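Local coordinates for protein (hdlp (histone deacetylase-like protein)) (Aquifex aeolicus, PDB 1C3P), which probably works as a zinc-dependent deacetylase of the histone deacetylase family, with a likely part in acetoin breakdown, at residues G158-H170 / F246-P259. Numbering follows the deposited sequence.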
loop_
_atom_site.group_PDB
_atom_site.type_symbol
_atom_site.label_atom_id
_atom_site.label_comp_id
_atom_site.label_asym_id
_atom_site.label_seq_id
_atom_site.Cartn_x
_atom_site.Cartn_y
_atom_site.Cartn_z
ATOM N N GLY A 158 -19.793 13.509 -0.706
ATOM C CA GLY A 158 -19.808 14.807 -1.365
ATOM C C GLY A 158 -18.470 15.373 -1.807
ATOM O O GLY A 158 -18.401 16.488 -2.333
ATOM N N PHE A 159 -17.387 14.636 -1.594
ATOM C CA PHE A 159 -16.102 15.150 -2.042
ATOM C C PHE A 159 -16.048 15.054 -3.559
ATOM O O PHE A 159 -16.436 14.039 -4.126
ATOM C CB PHE A 159 -14.948 14.373 -1.410
ATOM C CG PHE A 159 -14.742 14.685 0.046
ATOM C CD1 PHE A 159 -15.477 14.030 1.034
ATOM C CD2 PHE A 159 -13.863 15.691 0.420
ATOM C CE1 PHE A 159 -15.331 14.388 2.380
ATOM C CE2 PHE A 159 -13.705 16.061 1.758
ATOM C CZ PHE A 159 -14.438 15.413 2.739
ATOM N N LYS A 160 -15.570 16.111 -4.208
ATOM C CA LYS A 160 -15.492 16.158 -5.666
ATOM C C LYS A 160 -14.083 16.265 -6.233
ATOM O O LYS A 160 -13.892 16.290 -7.455
ATOM C CB LYS A 160 -16.350 17.325 -6.166
ATOM C CG LYS A 160 -17.832 17.122 -5.886
ATOM C CD LYS A 160 -18.656 18.405 -5.994
ATOM C CE LYS A 160 -18.503 19.110 -7.334
ATOM N NZ LYS A 160 -17.145 19.702 -7.507
ATOM N N ARG A 161 -13.093 16.350 -5.353
ATOM C CA ARG A 161 -11.697 16.428 -5.786
ATOM C C ARG A 161 -10.875 15.588 -4.825
ATOM O O ARG A 161 -10.405 16.067 -3.794
ATOM C CB ARG A 161 -11.179 17.871 -5.777
ATOM C CG ARG A 161 -11.848 18.803 -6.790
ATOM C CD ARG A 161 -11.119 20.144 -6.845
ATOM N NE ARG A 161 -11.085 20.836 -5.558
ATOM C CZ ARG A 161 -12.123 21.456 -4.995
ATOM N NH1 ARG A 161 -13.302 21.485 -5.603
ATOM N NH2 ARG A 161 -11.983 22.044 -3.812
ATOM N N ILE A 162 -10.699 14.323 -5.169
ATOM C CA ILE A 162 -9.964 13.403 -4.306
ATOM C C ILE A 162 -8.669 12.964 -4.978
ATOM O O ILE A 162 -8.675 12.578 -6.128
ATOM C CB ILE A 162 -10.858 12.187 -4.031
ATOM C CG1 ILE A 162 -12.153 12.680 -3.382
ATOM C CG2 ILE A 162 -10.140 11.191 -3.152
ATOM C CD1 ILE A 162 -13.258 11.672 -3.341
ATOM N N LEU A 163 -7.557 13.034 -4.256
ATOM C CA LEU A 163 -6.280 12.648 -4.827
ATOM C C LEU A 163 -5.821 11.374 -4.158
ATOM O O LEU A 163 -5.943 11.237 -2.952
ATOM C CB LEU A 163 -5.242 13.756 -4.583
ATOM C CG LEU A 163 -3.758 13.456 -4.829
ATOM C CD1 LEU A 163 -3.534 13.197 -6.319
ATOM C CD2 LEU A 163 -2.903 14.611 -4.343
ATOM N N TYR A 164 -5.319 10.436 -4.950
ATOM C CA TYR A 164 -4.779 9.191 -4.414
ATOM C C TYR A 164 -3.321 9.119 -4.863
ATOM O O TYR A 164 -3.016 9.281 -6.048
ATOM C CB TYR A 164 -5.546 7.995 -4.964
ATOM C CG TYR A 164 -4.972 6.671 -4.523
ATOM C CD1 TYR A 164 -5.135 6.189 -3.220
ATOM C CD2 TYR A 164 -4.252 5.902 -5.423
ATOM C CE1 TYR A 164 -4.580 4.943 -2.850
ATOM C CE2 TYR A 164 -3.709 4.696 -5.073
ATOM C CZ TYR A 164 -3.870 4.215 -3.804
ATOM O OH TYR A 164 -3.321 2.974 -3.546
ATOM N N ILE A 165 -2.408 8.897 -3.920
ATOM C CA ILE A 165 -0.986 8.816 -4.238
ATOM C C ILE A 165 -0.520 7.424 -3.813
ATOM O O ILE A 165 -0.726 7.014 -2.671
ATOM C CB ILE A 165 -0.179 9.877 -3.476
ATOM C CG1 ILE A 165 -0.698 11.276 -3.828
ATOM C CG2 ILE A 165 1.300 9.722 -3.790
ATOM C CD1 ILE A 165 -0.186 12.379 -2.887
ATOM N N ASP A 166 0.115 6.716 -4.737
ATOM C CA ASP A 166 0.543 5.344 -4.497
ATOM C C ASP A 166 2.066 5.196 -4.566
ATOM O O ASP A 166 2.673 5.224 -5.642
ATOM C CB ASP A 166 -0.170 4.440 -5.533
ATOM C CG ASP A 166 -0.009 2.956 -5.242
ATOM O OD1 ASP A 166 1.137 2.471 -5.296
ATOM O OD2 ASP A 166 -1.038 2.282 -4.963
ATOM N N LEU A 167 2.698 5.027 -3.410
ATOM C CA LEU A 167 4.153 4.904 -3.376
ATOM C C LEU A 167 4.689 3.478 -3.391
ATOM O O LEU A 167 5.900 3.262 -3.296
ATOM C CB LEU A 167 4.713 5.660 -2.162
ATOM C CG LEU A 167 4.376 7.159 -2.207
ATOM C CD1 LEU A 167 5.088 7.865 -1.064
ATOM C CD2 LEU A 167 4.811 7.774 -3.547
ATOM N N ASP A 168 3.778 2.518 -3.498
ATOM C CA ASP A 168 4.138 1.100 -3.576
ATOM C C ASP A 168 4.989 0.943 -4.841
ATOM O O ASP A 168 4.765 1.652 -5.814
ATOM C CB ASP A 168 2.866 0.267 -3.731
ATOM C CG ASP A 168 3.112 -1.213 -3.578
ATOM O OD1 ASP A 168 3.362 -1.648 -2.437
ATOM O OD2 ASP A 168 3.067 -1.942 -4.592
ATOM N N ALA A 169 5.928 -0.007 -4.828
ATOM C CA ALA A 169 6.825 -0.260 -5.964
ATOM C C ALA A 169 6.122 -0.880 -7.177
ATOM O O ALA A 169 6.756 -1.133 -8.200
ATOM C CB ALA A 169 8.011 -1.163 -5.517
ATOM N N HIS A 170 4.822 -1.143 -7.052
ATOM C CA HIS A 170 4.056 -1.690 -8.169
ATOM C C HIS A 170 2.890 -0.756 -8.458
ATOM O O HIS A 170 2.349 -0.125 -7.549
ATOM C CB HIS A 170 3.507 -3.093 -7.858
ATOM C CG HIS A 170 4.565 -4.121 -7.614
ATOM N ND1 HIS A 170 5.197 -4.272 -6.399
ATOM C CD2 HIS A 170 5.121 -5.033 -8.447
ATOM C CE1 HIS A 170 6.097 -5.236 -6.494
ATOM N NE2 HIS A 170 6.072 -5.713 -7.727
ATOM N N PHE A 246 -4.236 19.983 -10.061
ATOM C CA PHE A 246 -5.301 19.482 -9.193
ATOM C C PHE A 246 -5.179 20.007 -7.762
ATOM O O PHE A 246 -4.119 19.900 -7.150
ATOM C CB PHE A 246 -5.213 17.945 -9.196
ATOM C CG PHE A 246 -6.453 17.243 -8.704
ATOM C CD1 PHE A 246 -7.602 17.200 -9.482
ATOM C CD2 PHE A 246 -6.442 16.571 -7.488
ATOM C CE1 PHE A 246 -8.730 16.488 -9.060
ATOM C CE2 PHE A 246 -7.564 15.855 -7.052
ATOM C CZ PHE A 246 -8.704 15.811 -7.835
ATOM N N GLU A 247 -6.256 20.587 -7.235
ATOM C CA GLU A 247 -6.284 21.089 -5.852
ATOM C C GLU A 247 -7.212 20.153 -5.075
ATOM O O GLU A 247 -8.425 20.362 -5.021
ATOM C CB GLU A 247 -6.827 22.524 -5.786
ATOM C CG GLU A 247 -5.844 23.628 -6.193
ATOM C CD GLU A 247 -5.481 23.625 -7.674
ATOM O OE1 GLU A 247 -4.928 22.617 -8.161
ATOM O OE2 GLU A 247 -5.743 24.641 -8.357
ATOM N N PRO A 248 -6.645 19.127 -4.419
ATOM C CA PRO A 248 -7.422 18.146 -3.659
ATOM C C PRO A 248 -8.202 18.696 -2.476
ATOM O O PRO A 248 -7.735 19.608 -1.800
ATOM C CB PRO A 248 -6.351 17.157 -3.188
ATOM C CG PRO A 248 -5.227 17.344 -4.198
ATOM C CD PRO A 248 -5.208 18.845 -4.257
ATOM N N GLU A 249 -9.386 18.131 -2.242
ATOM C CA GLU A 249 -10.203 18.497 -1.088
ATOM C C GLU A 249 -9.722 17.540 -0.016
ATOM O O GLU A 249 -9.805 17.809 1.185
ATOM C CB GLU A 249 -11.690 18.233 -1.333
ATOM C CG GLU A 249 -12.322 19.094 -2.418
ATOM C CD GLU A 249 -13.800 18.815 -2.579
ATOM O OE1 GLU A 249 -14.162 17.638 -2.782
ATOM O OE2 GLU A 249 -14.606 19.772 -2.505
ATOM N N VAL A 250 -9.217 16.400 -0.474
ATOM C CA VAL A 250 -8.722 15.381 0.429
ATOM C C VAL A 250 -7.881 14.396 -0.364
ATOM O O VAL A 250 -8.110 14.222 -1.550
ATOM C CB VAL A 250 -9.898 14.624 1.113
ATOM C CG1 VAL A 250 -10.777 13.934 0.085
ATOM C CG2 VAL A 250 -9.354 13.618 2.085
ATOM N N TYR A 251 -6.899 13.777 0.282
ATOM C CA TYR A 251 -6.059 12.804 -0.411
ATOM C C TYR A 251 -5.772 11.575 0.454
ATOM O O TYR A 251 -5.833 11.634 1.686
ATOM C CB TYR A 251 -4.727 13.458 -0.844
ATOM C CG TYR A 251 -3.650 13.526 0.232
ATOM C CD1 TYR A 251 -2.778 12.454 0.440
ATOM C CD2 TYR A 251 -3.509 14.654 1.047
ATOM C CE1 TYR A 251 -1.810 12.499 1.419
ATOM C CE2 TYR A 251 -2.521 14.712 2.051
ATOM C CZ TYR A 251 -1.685 13.631 2.227
ATOM O OH TYR A 251 -0.728 13.626 3.219
ATOM N N LEU A 252 -5.493 10.450 -0.211
ATOM C CA LEU A 252 -5.121 9.206 0.460
ATOM C C LEU A 252 -3.754 8.845 -0.101
ATOM O O LEU A 252 -3.468 9.091 -1.279
ATOM C CB LEU A 252 -6.107 8.059 0.165
ATOM C CG LEU A 252 -7.556 8.310 0.569
ATOM C CD1 LEU A 252 -8.257 9.051 -0.550
ATOM C CD2 LEU A 252 -8.254 6.980 0.806
ATOM N N LEU A 253 -2.923 8.271 0.752
ATOM C CA LEU A 253 -1.549 7.898 0.409
ATOM C C LEU A 253 -1.319 6.448 0.793
ATOM O O LEU A 253 -1.605 6.062 1.926
ATOM C CB LEU A 253 -0.587 8.799 1.203
ATOM C CG LEU A 253 0.902 8.481 1.282
ATOM C CD1 LEU A 253 1.505 8.623 -0.110
ATOM C CD2 LEU A 253 1.590 9.462 2.260
ATOM N N GLN A 254 -0.802 5.645 -0.134
ATOM C CA GLN A 254 -0.551 4.238 0.162
ATOM C C GLN A 254 0.957 4.099 0.287
ATOM O O GLN A 254 1.748 4.622 -0.523
ATOM C CB GLN A 254 -1.175 3.320 -0.922
ATOM C CG GLN A 254 -0.275 2.850 -2.033
ATOM C CD GLN A 254 0.244 1.430 -1.822
ATOM O OE1 GLN A 254 -0.499 0.435 -1.948
ATOM N NE2 GLN A 254 1.525 1.326 -1.499
ATOM N N LEU A 255 1.352 3.386 1.333
ATOM C CA LEU A 255 2.746 3.248 1.698
ATOM C C LEU A 255 3.312 1.849 1.756
ATOM O O LEU A 255 3.844 1.450 2.798
ATOM C CB LEU A 255 2.909 3.923 3.069
ATOM C CG LEU A 255 2.429 5.373 3.039
ATOM C CD1 LEU A 255 2.110 5.871 4.433
ATOM C CD2 LEU A 255 3.500 6.219 2.365
ATOM N N GLY A 256 3.218 1.098 0.660
ATOM C CA GLY A 256 3.786 -0.243 0.668
ATOM C C GLY A 256 5.288 -0.154 0.906
ATOM O O GLY A 256 5.925 0.819 0.494
ATOM N N THR A 257 5.858 -1.165 1.562
ATOM C CA THR A 257 7.289 -1.156 1.848
ATOM C C THR A 257 8.108 -1.920 0.820
ATOM O O THR A 257 9.320 -2.051 0.966
ATOM C CB THR A 257 7.593 -1.735 3.261
ATOM O OG1 THR A 257 7.162 -3.097 3.334
ATOM C CG2 THR A 257 6.867 -0.920 4.331
ATOM N N ASP A 258 7.465 -2.412 -0.236
ATOM C CA ASP A 258 8.230 -3.131 -1.236
ATOM C C ASP A 258 9.318 -2.344 -1.971
ATOM O O ASP A 258 10.131 -2.943 -2.662
ATOM C CB ASP A 258 7.323 -3.879 -2.227
ATOM C CG ASP A 258 6.239 -3.015 -2.824
ATOM O OD1 ASP A 258 6.262 -1.785 -2.620
ATOM O OD2 ASP A 258 5.358 -3.586 -3.510
ATOM N N PRO A 259 9.312 -0.999 -1.911
ATOM C CA PRO A 259 10.394 -0.293 -2.608
ATOM C C PRO A 259 11.783 -0.448 -1.946
ATOM O O PRO A 259 12.801 -0.107 -2.543
ATOM C CB PRO A 259 9.906 1.163 -2.612
ATOM C CG PRO A 259 9.080 1.233 -1.353
ATOM C CD PRO A 259 8.284 -0.034 -1.467
HETATM O O HOH W 1 -14.220 22.398 -1.633
#
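Glu249 reaches across to the turn that leads into strand 162-166, each of its atoms meeting something there. CB lies at the edge of the Phe159 ring, in its plane; CG sits over one face of the Arg161 guanidinium, 3.3 Å from NH2; CD comes up against the backbone N of Lys160. At the tip, OE1 takes two backbone N-H groups from the same face of the carboxylate: Lys160 N at a notably short 2.5 Å, a length to be taken with caution, on the syn side, and Arg161 N at 3.1 Å, from well above the plane. OE2 stays 3.7 Å from Arg161 NH2, a long salt bridge without an N-H aimed at it, and a water joins the two. Arg161 sends NE to Glu247 O at 2.8 Å, which lies in the guanidinium plane. An alanine in place of Glu249 would probably leave the N-H groups of Lys160 and Arg161 without their acceptor and the guanidinium less firmly held. Beyond this end, strands 162-166 and 250-254 run side by side, 14° apart, as neighbours within the parallel sheet of the arginase-like alpha/beta fold, bonded in register from Glu249 N to Arg161 O through Leu167 N to Gln254 O. Leu163, Tyr251, Ile165 and Leu253 pack on one face, Tyr251 and Leu253 against helix 272-286; Ile162, Val250 and Leu252 pack on the other. Past the C-terminal ends of the strands lie the zinc ligands Asp168, His170 and Asp258, here without metal. Asp258 CG stands between its own N and carbonyl carbon (chi1 51°), turning OD1 to Ala169 N (2.9 Å) and OD2 to His170 ND1 (3.0 Å), the latter in the imidazole plane. Asp168 OD1 approaches Asp258 OD1 to 2.9 Å, acceptor against acceptor, while Asp168 OD2 takes His170 N in an Asx turn.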